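Local coordinates for protein beta-galacturonidase (PDB 6NCW) that probably hydrolyses terminal beta-linked hexuronides such as galacturonides, as a gut bacterial family 2 glycoside hydrolase, at residues 320-323 with 324-328; 399-402 with 403-406. One frame throughout, in Å; residues are numbered along the deposited sequence.

Interaction 1: residues 320-323 with 324-328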
loop_
_atom_site.group_PDB
_atom_site.type_symbol
_atom_site.label_atom_id
_atom_site.label_comp_id
_atom_site.label_asym_id
_atom_site.label_seq_id
_atom_site.Cartn_x
_atom_site.Cartn_y
_atom_site.Cartn_z
ATOM N N LEU A 320 -16.713 -29.217 1.368
ATOM C CA LEU A 320 -17.543 -29.885 2.369
ATOM C C LEU A 320 -16.851 -31.125 2.921
ATOM O O LEU A 320 -16.898 -31.370 4.129
ATOM C CB LEU A 320 -18.905 -30.244 1.766
ATOM C CG LEU A 320 -19.737 -29.057 1.248
ATOM C CD1 LEU A 320 -20.975 -29.522 0.500
ATOM C CD2 LEU A 320 -20.145 -28.143 2.400
ATOM N N ASP A 321 -16.198 -31.915 2.057
ATOM C CA ASP A 321 -15.389 -33.044 2.530
ATOM C C ASP A 321 -14.380 -32.586 3.575
ATOM O O ASP A 321 -14.198 -33.236 4.608
ATOM C CB ASP A 321 -14.623 -33.723 1.381
ATOM C CG ASP A 321 -15.504 -34.590 0.473
ATOM O OD1 ASP A 321 -15.018 -34.923 -0.638
ATOM O OD2 ASP A 321 -16.662 -34.923 0.837
ATOM N N LEU A 322 -13.675 -31.490 3.296
ATOM C CA LEU A 322 -12.658 -31.029 4.238
ATOM C C LEU A 322 -13.278 -30.532 5.540
ATOM O O LEU A 322 -12.639 -30.613 6.599
ATOM C CB LEU A 322 -11.798 -29.942 3.599
ATOM C CG LEU A 322 -10.857 -30.417 2.486
ATOM C CD1 LEU A 322 -10.445 -29.244 1.570
ATOM C CD2 LEU A 322 -9.623 -31.105 3.067
ATOM N N CYS A 323 -14.511 -30.017 5.490
ATOM C CA CYS A 323 -15.193 -29.643 6.728
ATOM C C CYS A 323 -15.617 -30.888 7.511
ATOM O O CYS A 323 -15.478 -30.919 8.739
ATOM C CB CYS A 323 -16.409 -28.759 6.428
ATOM S SG CYS A 323 -16.043 -27.088 5.725
ATOM N N ASP A 324 -16.150 -31.909 6.812
ATOM C CA ASP A 324 -16.447 -33.209 7.425
ATOM C C ASP A 324 -15.249 -33.757 8.186
ATOM O O ASP A 324 -15.362 -34.134 9.357
ATOM C CB ASP A 324 -16.870 -34.223 6.357
ATOM C CG ASP A 324 -18.179 -33.876 5.697
ATOM O OD1 ASP A 324 -18.961 -33.090 6.279
ATOM O OD2 ASP A 324 -18.421 -34.388 4.579
ATOM N N GLU A 325 -14.083 -33.824 7.517
ATOM C CA GLU A 325 -12.871 -34.382 8.118
ATOM C C GLU A 325 -12.341 -33.562 9.285
ATOM O O GLU A 325 -11.631 -34.117 10.129
ATOM C CB GLU A 325 -11.763 -34.513 7.067
ATOM C CG GLU A 325 -12.074 -35.565 6.029
ATOM C CD GLU A 325 -11.061 -35.629 4.905
ATOM O OE1 GLU A 325 -11.461 -35.996 3.782
ATOM O OE2 GLU A 325 -9.867 -35.341 5.136
ATOM N N GLN A 326 -12.641 -32.261 9.356
ATOM C CA GLN A 326 -12.073 -31.426 10.409
ATOM C C GLN A 326 -13.094 -31.004 11.460
ATOM O O GLN A 326 -12.741 -30.288 12.397
ATOM C CB GLN A 326 -11.377 -30.205 9.783
ATOM C CG GLN A 326 -10.105 -30.621 9.015
ATOM C CD GLN A 326 -9.449 -29.490 8.183
ATOM O OE1 GLN A 326 -8.462 -28.901 8.598
ATOM N NE2 GLN A 326 -9.969 -29.244 6.993
ATOM N N GLY A 327 -14.335 -31.464 11.361
ATOM C CA GLY A 327 -15.310 -31.174 12.395
ATOM C C GLY A 327 -15.846 -29.765 12.351
ATOM O O GLY A 327 -16.213 -29.217 13.391
ATOM N N ILE A 328 -15.891 -29.156 11.173
ATOM C CA ILE A 328 -16.368 -27.786 11.011
ATOM C C ILE A 328 -17.840 -27.845 10.618
ATOM O O ILE A 328 -18.197 -28.532 9.661
ATOM C CB ILE A 328 -15.523 -27.037 9.961
ATOM C CG1 ILE A 328 -14.073 -26.903 10.457
ATOM C CG2 ILE A 328 -16.117 -25.664 9.654
ATOM C CD1 ILE A 328 -13.079 -26.445 9.408
HETATM O O HOH W 1 -17.089 -36.423 3.145
#
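D321 and D324, three residues apart on helix 317-326, set their carboxylates obliquely to each other, the planes 48° apart and the two OD2 atoms 4.2 Å from one another. Water 1 sits between them and lies 2.8 Å from OD2 of each. Cations and donors outside the turn hold both acids: R3 pairs with D321, while H367 bonds to OD2 of D324 and S369 to OD1. Q326, a turn after L322, runs its extended side chain back toward L322 O. Its CG lies beside the backbone N (chi1 -69°), which carries NE2 to L322 O at 3.0 Å. L322 O lies close to the amide plane of Q326, but NE2 stands above the L322 carbonyl plane, 47° out of it. K301 and Q294 of helix 290-302 take the OE1 of the same amide. C323 and I328 make an apolar contact, CB to CB 4.0 Å, with CG2 of I328 reaching toward SG. Their backbones meet as well: C323 O accepts from I328 N at 3.0 Å and, on the other face of its plane, from Q326 N at 3.2 Å. G327, with positive phi, turns the chain in a Schellman motif and sends it into strand 329-333 of the TIM barrel. The contact is buried, and its acids are met by a water and by basic or polar groups of other parts of the chain, which would be expected to ease the repulsion between D321 and D324 and stabilise their charged forms.

Interaction 2: residues 399-402 with 403-406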
loop_
_atom_site.group_PDB
_atom_site.type_symbol
_atom_site.label_atom_id
_atom_site.label_comp_id
_atom_site.label_asym_id
_atom_site.label_seq_id
_atom_site.Cartn_x
_atom_site.Cartn_y
_atom_site.Cartn_z
ATOM N N SER A 399 -39.401 -32.110 2.120
ATOM C CA SER A 399 -39.684 -33.325 1.363
ATOM C C SER A 399 -38.407 -34.057 0.979
ATOM O O SER A 399 -38.438 -35.275 0.775
ATOM C CB SER A 399 -40.496 -33.000 0.114
ATOM O OG SER A 399 -39.664 -32.503 -0.925
ATOM N N LEU A 400 -37.282 -33.346 0.862
ATOM C CA LEU A 400 -36.025 -33.988 0.486
ATOM C C LEU A 400 -35.193 -34.377 1.691
ATOM O O LEU A 400 -34.390 -35.317 1.607
ATOM C CB LEU A 400 -35.191 -33.067 -0.409
ATOM C CG LEU A 400 -35.792 -32.683 -1.758
ATOM C CD1 LEU A 400 -34.989 -31.565 -2.401
ATOM C CD2 LEU A 400 -35.845 -33.899 -2.665
ATOM N N ASP A 401 -35.353 -33.662 2.802
ATOM C CA ASP A 401 -34.576 -33.928 4.011
ATOM C C ASP A 401 -35.432 -33.560 5.209
ATOM O O ASP A 401 -35.436 -32.410 5.663
ATOM C CB ASP A 401 -33.266 -33.150 4.006
ATOM C CG ASP A 401 -32.479 -33.320 5.284
ATOM O OD1 ASP A 401 -31.301 -32.886 5.305
ATOM O OD2 ASP A 401 -33.025 -33.891 6.261
ATOM N N PRO A 402 -36.186 -34.518 5.753
ATOM C CA PRO A 402 -37.119 -34.191 6.836
ATOM C C PRO A 402 -36.469 -33.995 8.199
ATOM O O PRO A 402 -37.183 -33.677 9.157
ATOM C CB PRO A 402 -38.069 -35.400 6.839
ATOM C CG PRO A 402 -37.262 -36.523 6.280
ATOM C CD PRO A 402 -36.338 -35.907 5.270
ATOM N N TYR A 403 -35.150 -34.126 8.325
ATOM C CA TYR A 403 -34.507 -34.173 9.633
ATOM C C TYR A 403 -33.710 -32.921 9.993
ATOM O O TYR A 403 -33.834 -32.430 11.122
ATOM C CB TYR A 403 -33.615 -35.419 9.711
ATOM C CG TYR A 403 -34.402 -36.678 9.379
ATOM C CD1 TYR A 403 -34.151 -37.408 8.219
ATOM C CD2 TYR A 403 -35.436 -37.102 10.206
ATOM C CE1 TYR A 403 -34.896 -38.551 7.914
ATOM C CE2 TYR A 403 -36.185 -38.236 9.910
ATOM C CZ TYR A 403 -35.919 -38.956 8.771
ATOM O OH TYR A 403 -36.679 -40.080 8.495
ATOM N N ARG A 404 -32.920 -32.360 9.073
ATOM C CA ARG A 404 -32.133 -31.177 9.404
ATOM C C ARG A 404 -33.019 -29.945 9.593
ATOM O O ARG A 404 -34.024 -29.772 8.897
ATOM C CB ARG A 404 -31.111 -30.875 8.315
ATOM C CG ARG A 404 -29.881 -31.760 8.280
ATOM C CD ARG A 404 -29.062 -31.360 7.074
ATOM N NE ARG A 404 -27.759 -31.996 6.968
ATOM C CZ ARG A 404 -27.503 -33.047 6.189
ATOM N NH1 ARG A 404 -28.478 -33.594 5.465
ATOM N NH2 ARG A 404 -26.267 -33.536 6.124
ATOM N N PRO A 405 -32.647 -29.056 10.504
ATOM C CA PRO A 405 -33.366 -27.783 10.631
ATOM C C PRO A 405 -33.159 -26.896 9.408
ATOM O O PRO A 405 -32.229 -27.077 8.619
ATOM C CB PRO A 405 -32.751 -27.150 11.885
ATOM C CG PRO A 405 -31.406 -27.743 11.982
ATOM C CD PRO A 405 -31.540 -29.164 11.467
ATOM N N ARG A 406 -34.059 -25.929 9.255
ATOM C CA ARG A 406 -34.022 -24.980 8.150
ATOM C C ARG A 406 -34.081 -23.561 8.688
ATOM O O ARG A 406 -34.569 -23.318 9.798
ATOM C CB ARG A 406 -35.193 -25.182 7.183
ATOM C CG ARG A 406 -35.404 -26.627 6.756
ATOM C CD ARG A 406 -36.849 -26.845 6.261
ATOM N NE ARG A 406 -37.791 -26.837 7.374
ATOM C CZ ARG A 406 -39.108 -26.940 7.247
ATOM N NH1 ARG A 406 -39.659 -27.073 6.048
ATOM N NH2 ARG A 406 -39.874 -26.921 8.323
HETATM O O HOH W 2 -35.761 -29.918 6.822
#
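The Y403 ring carries P402 on one face: CG of the proline stands 3.7 Å from the ring centroid and 19° off the normal, a CH-pi contact offset toward the rim. The two side chains lie side by side and point the same way, with F160 meeting the tyrosine ring edge-to-face and K169 bonding to its hydroxyl. The other flat group, the R404 guanidinium, receives D401 OD1 at its edge, almost exactly in plane. This salt bridge spans 2.9 Å from NH1 to OD1 and is nearly straight, although the carboxylate and guanidinium planes stand 77° apart; OD1 is met on its syn side, NH1 lying out of the carboxylate plane. D401 has CG anti to its own nitrogen (chi1 176°), a setting that brings the carboxylate round to the backbone ahead. There OD2 accepts two amides from the same face of its plane, Y403 N at 3.0 Å and R404 N at 3.2 Å, the latter from above the plane. Water 2 bridges the turn's backbone, donating to D401 O and R404 O. W373 also bonds to OD1, and R404 is held further by the carbonyls of I370 and Y365. One carboxylate thus ties together the turn that leads from helix 384-400 to strand 406-410: three N-H groups of Y403 and R404 converge on it, and the buried charges of D401 and R404 probably compensate each other.

How the interactions relate
Both contacts belong to the TIM barrel domain, and both lie where a barrel helix gives way to the next parallel strand. Interaction 1 comes first along the chain, at the end of helix 317-326 leading into strand 329-333; interaction 2 follows at the end of helix 384-400, before strand 406-410. Strand 370-374 stands between these two strands in the sheet. The centres are 20 Å apart and the nearest atoms about 7 Å, without touching. The segment 365-373 relates them: H367 and S369 bond to interaction 1, Y365, I370 and W373 to interaction 2. Both lie away from the galacturonate-binding residues and join barrel helices to the strands that follow them.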